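Local structure of P domain of VPI (Norovirus Hu/GI.7/TCH-060/USA/2003, 4P12) at residues A24-M29 with F204-P209; T267-T272 with Y294-P299. The protein forms the protruding domain of a norovirus capsid protein, which pairs into dimers on the particle surface and, as in related strains, probably takes part in host glycan recognition. One frame throughout, in Å; residues are numbered along the deposited sequence.

Overall arrangement
Both contacts involve the antiparallel sheet that runs through the part of the domain known in noroviruses as P1. Interaction 1 adds the short strand 28-30 to one side of strand 200-207; interaction 2 lies where strand 265-268, another neighbour of 200-207, runs out and meets the C-terminal tail. Their centres are about 23 Å apart and their nearest atoms about 7 Å, without touching. They come in series along the chain, interaction 1 closing before interaction 2 opens. Interaction 1 is buried and joins segments 175 residues apart, whereas interaction 2 is only partly buried, near the domain periphery. An early segment thus joins the sheet, and the C-terminal tail packs against the end of one of its strands.

Interaction 1: A24-M29 with F204-P209; sequences AMINKM and FMSDFP
Lys28 and Met205 form an antiparallel hydrogen-bonded pair where the short strand 28-30 joins strand 200-207 in the P1 sheet. Met205 N reaches Lys28 O at 2.9 Å, almost straight at 174°. The return bond starts one residue early, from Asn27 N to Met205 O (3.0 Å), and Lys28 N is buried without a partner; the chain from Ala24 to Asn27 then departs from regular pairing.

Side chains sort onto two faces. On that of Met29 and Phe204, a non-hydrogen-bonded pair, both residues point the same way. Met29 CG lies 3.8 Å from Phe204 CE1, and SD beyond it approaches the ring obliquely, 56° off the normal, as a Met-aromatic contact. A flexible thioether suits this place because it can follow the ring's outline. Ile26 reaches the same aromatic from the loop. With chi1 at -62° its two branches divide: CG2, anti to the backbone N, meets the ring edge near its plane, while CG1 carries CD1 to within 3.6 Å of Phe204 CB. A branched aliphatic therefore covers both the root and the rim of the phenylalanine, and Phe285 of strand 284-291 adds to this apolar cluster.

On the other face, the methylene CG of Lys28 runs beside Met205 CB at 3.9 Å; this start of the lysine supplies the apolar contact, and the rest of the chain carries the amine away.

Away from the paired residues, Ala24 points toward strand 200-207, and two small side chains meet with Ala24 CB 3.6 Å from Ser206 CB. Past this point Asp207 packs on Val115 of the second subunit. Here a water takes over from direct pairing, donating to Met25 O (2.8 Å) and accepting from Asp207 N (2.9 Å).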
ATOM      1  N   ALA A  24      -3.473  -5.536   1.582  1.00  8.84           N
ATOM      2  CA  ALA A  24      -4.906  -5.624   1.790  1.00  7.24           C
ATOM      3  C   ALA A  24      -5.299  -4.632   2.872  1.00  7.42           C
ATOM      4  O   ALA A  24      -4.442  -4.175   3.642  1.00  9.82           O
ATOM      5  CB  ALA A  24      -5.279  -7.057   2.227  1.00  8.97           C
ATOM      6  N   MET A  25      -6.593  -4.346   2.990  1.00  7.10           N
ATOM      7  CA  MET A  25      -7.082  -3.386   3.983  1.00  8.12           C
ATOM      8  C   MET A  25      -7.782  -4.065   5.163  1.00  8.43           C
ATOM      9  O   MET A  25      -8.638  -4.929   4.975  1.00  8.54           O
ATOM     10  CB  MET A  25      -8.024  -2.373   3.328  1.00  9.44           C
ATOM     11  CG  MET A  25      -7.405  -1.608   2.170  1.00  7.97           C
ATOM     12  SD  MET A  25      -6.149  -0.431   2.707  1.00 10.35           S
ATOM     13  CE  MET A  25      -7.024   0.426   4.014  1.00 76.08           C
ATOM     14  N   ILE A  26      -7.403  -3.672   6.379  1.00  9.18           N
ATOM     15  CA  ILE A  26      -7.923  -4.296   7.598  1.00  8.36           C
ATOM     16  C   ILE A  26      -9.443  -4.219   7.577  1.00 10.38           C
ATOM     17  O   ILE A  26     -10.012  -3.155   7.302  1.00 11.14           O
ATOM     18  CB  ILE A  26      -7.409  -3.570   8.868  1.00  8.70           C
ATOM     19  CG1 ILE A  26      -5.876  -3.659   8.974  1.00 17.47           C
ATOM     20  CG2 ILE A  26      -8.048  -4.147  10.141  1.00  7.77           C
ATOM     21  CD1 ILE A  26      -5.343  -5.058   8.901  1.00 25.03           C
ATOM     22  N   ASN A  27     -10.110  -5.329   7.890  1.00  9.31           N
ATOM     23  CA  ASN A  27     -11.566  -5.310   7.991  1.00 10.89           C
ATOM     24  C   ASN A  27     -12.156  -5.719   9.344  1.00 10.01           C
ATOM     25  O   ASN A  27     -13.350  -5.522   9.590  1.00 13.46           O
ATOM     26  CB  ASN A  27     -12.203  -6.030   6.783  1.00 15.24           C
ATOM     27  CG  ASN A  27     -12.139  -7.539   6.882  1.00 19.45           C
ATOM     28  OD1 ASN A  27     -11.209  -8.096   7.451  1.00 17.64           O
ATOM     29  ND2 ASN A  27     -13.077  -8.209   6.226  1.00 24.97           N
ATOM     30  N   LYS A  28     -11.299  -6.204  10.240  1.00  9.06           N
ATOM     31  CA  LYS A  28     -11.705  -6.431  11.633  1.00 11.18           C
ATOM     32  C   LYS A  28     -10.524  -6.667  12.553  1.00 11.42           C
ATOM     33  O   LYS A  28      -9.389  -6.869  12.105  1.00  8.88           O
ATOM     34  CB  LYS A  28     -12.668  -7.617  11.779  1.00 19.10           C
ATOM     35  CG  LYS A  28     -12.021  -8.964  11.550  1.00 24.09           C
ATOM     36  CD  LYS A  28     -13.047 -10.092  11.651  1.00 36.75           C
ATOM     37  CE  LYS A  28     -13.346 -10.426  13.115  1.00 40.60           C
ATOM     38  NZ  LYS A  28     -14.306 -11.565  13.258  1.00 45.22           N
ATOM     39  N   MET A  29     -10.806  -6.623  13.853  1.00 13.89           N
ATOM     40  CA  MET A  29      -9.849  -6.997  14.890  1.00 13.08           C
ATOM     41  C   MET A  29     -10.302  -8.314  15.487  1.00 13.35           C
ATOM     42  O   MET A  29     -11.487  -8.646  15.427  1.00 14.40           O
ATOM     43  CB  MET A  29      -9.871  -5.973  16.017  1.00 17.16           C
ATOM     44  CG  MET A  29      -9.340  -4.625  15.660  1.00 17.90           C
ATOM     45  SD  MET A  29      -9.491  -3.567  17.102  1.00 14.43           S
ATOM     46  CE  MET A  29     -11.185  -2.999  17.016  1.00 17.43           C
ATOM     47  N   PHE A 204      -5.048  -7.680  13.722  1.00  5.79           N
ATOM     48  CA  PHE A 204      -5.762  -6.959  12.680  1.00  8.12           C
ATOM     49  C   PHE A 204      -5.837  -7.857  11.454  1.00  7.84           C
ATOM     50  O   PHE A 204      -4.808  -8.289  10.942  1.00  7.73           O
ATOM     51  CB  PHE A 204      -5.050  -5.630  12.402  1.00  7.62           C
ATOM     52  CG  PHE A 204      -4.937  -4.761  13.627  1.00  8.51           C
ATOM     53  CD1 PHE A 204      -5.973  -3.914  13.980  1.00 11.35           C
ATOM     54  CD2 PHE A 204      -3.827  -4.847  14.462  1.00  5.40           C
ATOM     55  CE1 PHE A 204      -5.894  -3.124  15.122  1.00  8.06           C
ATOM     56  CE2 PHE A 204      -3.736  -4.069  15.621  1.00  9.36           C
ATOM     57  CZ  PHE A 204      -4.766  -3.210  15.952  1.00 10.07           C
ATOM     58  N   MET A 205      -7.061  -8.153  11.004  1.00  6.19           N
ATOM     59  CA  MET A 205      -7.298  -9.191   9.992  1.00  7.85           C
ATOM     60  C   MET A 205      -7.639  -8.598   8.638  1.00 10.08           C
ATOM     61  O   MET A 205      -8.274  -7.545   8.562  1.00  9.79           O
ATOM     62  CB  MET A 205      -8.472 -10.081  10.405  1.00  5.73           C
ATOM     63  CG  MET A 205      -8.404 -10.628  11.813  1.00  7.39           C
ATOM     64  SD  MET A 205      -6.909 -11.585  12.121  1.00 11.50           S
ATOM     65  CE  MET A 205      -7.089 -12.891  10.922  1.00 13.25           C
ATOM     66  N   SER A 206      -7.194  -9.262   7.574  1.00  7.70           N
ATOM     67  CA  SER A 206      -7.571  -8.875   6.215  1.00  7.53           C
ATOM     68  C   SER A 206      -7.995 -10.100   5.434  1.00  8.10           C
ATOM     69  O   SER A 206      -7.402 -11.174   5.607  1.00  8.32           O
ATOM     70  CB  SER A 206      -6.406  -8.226   5.476  1.00  8.41           C
ATOM     71  OG  SER A 206      -6.097  -6.956   6.029  1.00  6.40           O
ATOM     72  N   ASP A 207      -8.993  -9.939   4.572  1.00  7.07           N
ATOM     73  CA  ASP A 207      -9.323 -10.989   3.608  1.00  9.47           C
ATOM     74  C   ASP A 207      -8.135 -11.142   2.652  1.00  6.71           C
ATOM     75  O   ASP A 207      -7.544 -10.148   2.232  1.00  9.43           O
ATOM     76  CB  ASP A 207     -10.588 -10.629   2.816  1.00 11.35           C
ATOM     77  CG  ASP A 207     -11.827 -10.509   3.700  1.00 16.19           C
ATOM     78  OD1 ASP A 207     -11.899 -11.187   4.749  1.00 20.39           O
ATOM     79  OD2 ASP A 207     -12.737  -9.730   3.330  1.00 25.40           O
ATOM     80  N   PHE A 208      -7.798 -12.383   2.289  1.00  6.50           N
ATOM     81  CA  PHE A 208      -6.689 -12.644   1.370  1.00  6.63           C
ATOM     82  C   PHE A 208      -6.846 -14.035   0.808  1.00  9.13           C
ATOM     83  O   PHE A 208      -7.322 -14.923   1.521  1.00 10.41           O
ATOM     84  CB  PHE A 208      -5.343 -12.542   2.094  1.00  6.61           C
ATOM     85  CG  PHE A 208      -4.173 -12.438   1.170  1.00  8.08           C
ATOM     86  CD1 PHE A 208      -3.910 -11.243   0.506  1.00 12.79           C
ATOM     87  CD2 PHE A 208      -3.354 -13.540   0.939  1.00 10.27           C
ATOM     88  CE1 PHE A 208      -2.837 -11.139  -0.360  1.00 14.79           C
ATOM     89  CE2 PHE A 208      -2.276 -13.436   0.076  1.00 12.75           C
ATOM     90  CZ  PHE A 208      -2.020 -12.234  -0.570  1.00 13.73           C
ATOM     91  N   PRO A 209      -6.466 -14.237  -0.471  1.00  7.38           N
ATOM     92  CA  PRO A 209      -6.670 -15.579  -1.023  1.00  9.78           C
ATOM     93  C   PRO A 209      -5.708 -16.641  -0.480  1.00 10.85           C
ATOM     94  O   PRO A 209      -4.590 -16.808  -0.959  1.00  9.94           O
ATOM     95  CB  PRO A 209      -6.494 -15.378  -2.534  1.00 10.91           C
ATOM     96  CG  PRO A 209      -5.692 -14.115  -2.682  1.00  9.69           C
ATOM     97  CD  PRO A 209      -6.019 -13.263  -1.485  1.00  7.74           C
TER
HETATM   98  O   HOH W   1      -9.869  -7.259   4.121  1.00 11.85           O

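Interaction 2: T267-T272 with Y294-P299; sequences TCVPNT and YYQLKP
Val269 meets Leu297 and Pro299 where the C-terminal tail crosses the end of strand 265-268 in the antiparallel P1 sheet. From Leu297 to Pro299 the tail is extended with polyproline-II-like backbone angles. No direct hydrogen bond links 294-299 to 267-272, so side-chain packing carries most of the contact; direct backbone bonds come just after it, between Val300 and both Val269 and Asn271.

The valine can be followed outward. Its CB sits over the tail, about equally far from Leu297 O and Pro299 CA. Beyond it the branches part: with chi1 at 176°, CG1 is anti to the backbone N and runs beside the proline, 4.1 Å from Pro299 CG. Val269 CG2, lying beside its own backbone N, turns to the leucine and stops 3.8 Å from Leu297 CB. Val269 CG2 also lies 4.0 Å from Gln296 NE2, whose hydrogen bond goes to Phe197 O. A beta-branched residue suits the spot, since one short side chain can touch Leu297 and Pro299, two residues apart, with a separate methyl for each.

Leu297 presses inward in return. Its CD1 comes 3.8 Å from Cys268 CA, and the side chain also packs on Lys259 of strand 254-261 and Leu243 of strand 241-247, a buried place fit for a wholly aliphatic group. Pro299 has no N-H to satisfy and offers carbon surface instead: Asn271 crosses it at about a right angle, with OD1 3.3 Å from Pro299 CB. The amide's other end, ND2, is hydrogen-bonded to Gly301 O, which fixes the way the group is turned.

Pro299 CA approaches Val269 O directly, at 3.0 Å, in a CA-H...O contact. Alongside, a water bridges the backbones, accepting from Val269 N and donating to Lys298 O, at 3.0 and 2.8 Å respectively.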
ATOM      1  N   THR A 267      -2.712  -4.580  22.953  1.00  7.71           N
ATOM      2  CA  THR A 267      -3.503  -5.585  23.668  1.00  8.84           C
ATOM      3  C   THR A 267      -4.825  -5.012  24.151  1.00 10.49           C
ATOM      4  O   THR A 267      -5.021  -3.788  24.183  1.00 10.21           O
ATOM      5  CB  THR A 267      -2.782  -6.126  24.922  1.00 10.80           C
ATOM      6  OG1 THR A 267      -2.654  -5.070  25.884  1.00 11.13           O
ATOM      7  CG2 THR A 267      -1.395  -6.659  24.574  1.00  9.43           C
ATOM      8  N   CYS A 268      -5.721  -5.916  24.528  1.00 10.09           N
ATOM      9  CA  CYS A 268      -6.936  -5.564  25.250  1.00 10.39           C
ATOM     10  C   CYS A 268      -7.194  -6.679  26.257  1.00  9.72           C
ATOM     11  O   CYS A 268      -6.486  -7.698  26.263  1.00 11.69           O
ATOM     12  CB  CYS A 268      -8.122  -5.437  24.294  1.00 10.40           C
ATOM     13  SG  CYS A 268      -8.661  -7.013  23.588  1.00 12.07           S
ATOM     14  N   VAL A 269      -8.214  -6.512  27.092  1.00  9.72           N
ATOM     15  CA  VAL A 269      -8.730  -7.627  27.869  1.00 10.77           C
ATOM     16  C   VAL A 269     -10.078  -7.998  27.273  1.00 14.34           C
ATOM     17  O   VAL A 269     -11.038  -7.234  27.372  1.00 13.96           O
ATOM     18  CB  VAL A 269      -8.909  -7.262  29.360  1.00 11.83           C
ATOM     19  CG1 VAL A 269      -9.550  -8.420  30.115  1.00 13.14           C
ATOM     20  CG2 VAL A 269      -7.560  -6.918  29.985  1.00 12.10           C
ATOM     21  N   PRO A 270     -10.148  -9.158  26.608  1.00 12.57           N
ATOM     22  CA  PRO A 270     -11.426  -9.525  25.991  1.00 13.68           C
ATOM     23  C   PRO A 270     -12.402 -10.075  27.008  1.00 16.02           C
ATOM     24  O   PRO A 270     -12.008 -10.802  27.927  1.00 14.66           O
ATOM     25  CB  PRO A 270     -11.037 -10.631  25.004  1.00 15.34           C
ATOM     26  CG  PRO A 270      -9.785 -11.223  25.568  1.00 15.33           C
ATOM     27  CD  PRO A 270      -9.071 -10.112  26.292  1.00 12.00           C
ATOM     28  N   ASN A 271     -13.661  -9.677  26.882  1.00 14.80           N
ATOM     29  CA  ASN A 271     -14.721 -10.314  27.645  1.00 18.28           C
ATOM     30  C   ASN A 271     -14.759 -11.795  27.253  1.00 18.25           C
ATOM     31  O   ASN A 271     -14.447 -12.144  26.110  1.00 19.24           O
ATOM     32  CB  ASN A 271     -16.064  -9.640  27.369  1.00 19.65           C
ATOM     33  CG  ASN A 271     -16.333  -8.477  28.315  1.00 16.02           C
ATOM     34  OD1 ASN A 271     -16.193  -8.604  29.535  1.00 19.94           O
ATOM     35  ND2 ASN A 271     -16.731  -7.341  27.756  1.00 18.77           N
ATOM     36  N   THR A 272     -15.124 -12.664  28.195  1.00 18.65           N
ATOM     37  CA  THR A 272     -15.168 -14.100  27.919  1.00 17.86           C
ATOM     38  C   THR A 272     -16.085 -14.438  26.743  1.00 18.62           C
ATOM     39  O   THR A 272     -17.233 -13.989  26.677  1.00 21.18           O
ATOM     40  CB  THR A 272     -15.632 -14.874  29.162  1.00 25.01           C
ATOM     41  OG1 THR A 272     -14.757 -14.575  30.259  1.00 23.41           O
ATOM     42  CG2 THR A 272     -15.625 -16.376  28.896  1.00 29.63           C
ATOM     43  N   TYR A 294       1.370  -2.157  34.466  1.00 25.17           N
ATOM     44  CA  TYR A 294       0.557  -2.998  35.326  1.00 22.77           C
ATOM     45  C   TYR A 294      -0.936  -2.705  35.241  1.00 22.68           C
ATOM     46  O   TYR A 294      -1.704  -3.191  36.074  1.00 24.24           O
ATOM     47  CB  TYR A 294       1.026  -2.902  36.790  1.00 30.38           C
ATOM     48  CG  TYR A 294       2.433  -3.409  37.092  1.00 36.86           C
ATOM     49  CD1 TYR A 294       2.912  -4.584  36.525  1.00 39.91           C
ATOM     50  CD2 TYR A 294       3.260  -2.732  37.983  1.00 40.16           C
ATOM     51  CE1 TYR A 294       4.183  -5.060  36.815  1.00 43.33           C
ATOM     52  CE2 TYR A 294       4.533  -3.200  38.278  1.00 45.67           C
ATOM     53  CZ  TYR A 294       4.987  -4.364  37.691  1.00 47.06           C
ATOM     54  OH  TYR A 294       6.250  -4.834  37.977  1.00 51.51           O
ATOM     55  N   TYR A 295      -1.125  -1.541  34.558  1.00 16.85           N
ATOM     56  CA  TYR A 295      -2.439  -0.916  34.418  1.00 19.22           C
ATOM     57  C   TYR A 295      -3.454  -1.959  33.962  1.00 21.13           C
ATOM     58  O   TYR A 295      -3.258  -2.613  32.937  1.00 17.35           O
ATOM     59  CB  TYR A 295      -2.380   0.247  33.422  1.00 19.20           C
ATOM     60  CG  TYR A 295      -3.684   1.011  33.259  1.00 19.40           C
ATOM     61  CD1 TYR A 295      -4.639   0.607  32.335  1.00 18.85           C
ATOM     62  CD2 TYR A 295      -3.961   2.128  34.040  1.00 22.42           C
ATOM     63  CE1 TYR A 295      -5.827   1.298  32.179  1.00 17.49           C
ATOM     64  CE2 TYR A 295      -5.156   2.827  33.889  1.00 21.99           C
ATOM     65  CZ  TYR A 295      -6.079   2.400  32.955  1.00 21.57           C
ATOM     66  OH  TYR A 295      -7.263   3.079  32.785  1.00 25.97           O
ATOM     67  N   GLN A 296      -4.542  -2.101  34.716  1.00 20.09           N
ATOM     68  CA  GLN A 296      -5.529  -3.137  34.436  1.00 18.27           C
ATOM     69  C   GLN A 296      -6.635  -2.584  33.528  1.00 19.08           C
ATOM     70  O   GLN A 296      -7.361  -1.663  33.917  1.00 20.10           O
ATOM     71  CB  GLN A 296      -6.102  -3.699  35.741  1.00 21.68           C
ATOM     72  CG  GLN A 296      -7.136  -4.792  35.528  1.00 24.69           C
ATOM     73  CD  GLN A 296      -6.499  -6.102  35.085  1.00 27.04           C
ATOM     74  OE1 GLN A 296      -5.620  -6.634  35.766  1.00 25.40           O
ATOM     75  NE2 GLN A 296      -6.913  -6.607  33.925  1.00 31.02           N
ATOM     76  N   LEU A 297      -6.764  -3.136  32.325  1.00 13.69           N
ATOM     77  CA  LEU A 297      -7.715  -2.618  31.348  1.00 14.04           C
ATOM     78  C   LEU A 297      -9.145  -3.072  31.631  1.00 15.84           C
ATOM     79  O   LEU A 297      -9.372  -4.183  32.120  1.00 18.96           O
ATOM     80  CB  LEU A 297      -7.332  -3.093  29.944  1.00 12.36           C
ATOM     81  CG  LEU A 297      -5.990  -2.652  29.361  1.00 14.16           C
ATOM     82  CD1 LEU A 297      -5.676  -3.475  28.114  1.00 14.03           C
ATOM     83  CD2 LEU A 297      -6.009  -1.164  29.044  1.00 15.66           C
ATOM     84  N   LYS A 298     -10.102  -2.209  31.295  1.00 15.56           N
ATOM     85  CA  LYS A 298     -11.519  -2.569  31.296  1.00 17.75           C
ATOM     86  C   LYS A 298     -11.789  -3.509  30.124  1.00 16.16           C
ATOM     87  O   LYS A 298     -11.363  -3.233  29.007  1.00 14.45           O
ATOM     88  CB  LYS A 298     -12.377  -1.308  31.158  1.00 21.27           C
ATOM     89  CG  LYS A 298     -13.877  -1.565  31.143  1.00 26.79           C
ATOM     90  CD  LYS A 298     -14.646  -0.253  31.040  1.00 32.06           C
ATOM     91  CE  LYS A 298     -16.129  -0.490  30.801  1.00 38.32           C
ATOM     92  NZ  LYS A 298     -16.678  -1.521  31.727  1.00 44.29           N
ATOM     93  N   PRO A 299     -12.475  -4.632  30.369  1.00 14.35           N
ATOM     94  CA  PRO A 299     -12.732  -5.571  29.264  1.00 13.89           C
ATOM     95  C   PRO A 299     -13.562  -5.015  28.106  1.00 16.71           C
ATOM     96  O   PRO A 299     -14.429  -4.153  28.301  1.00 18.21           O
ATOM     97  CB  PRO A 299     -13.504  -6.699  29.945  1.00 17.02           C
ATOM     98  CG  PRO A 299     -13.053  -6.651  31.368  1.00 21.59           C
ATOM     99  CD  PRO A 299     -12.885  -5.187  31.669  1.00 18.63           C
TER
HETATM  100  O   HOH W   2      -9.587  -3.886  26.997  1.00 12.25           O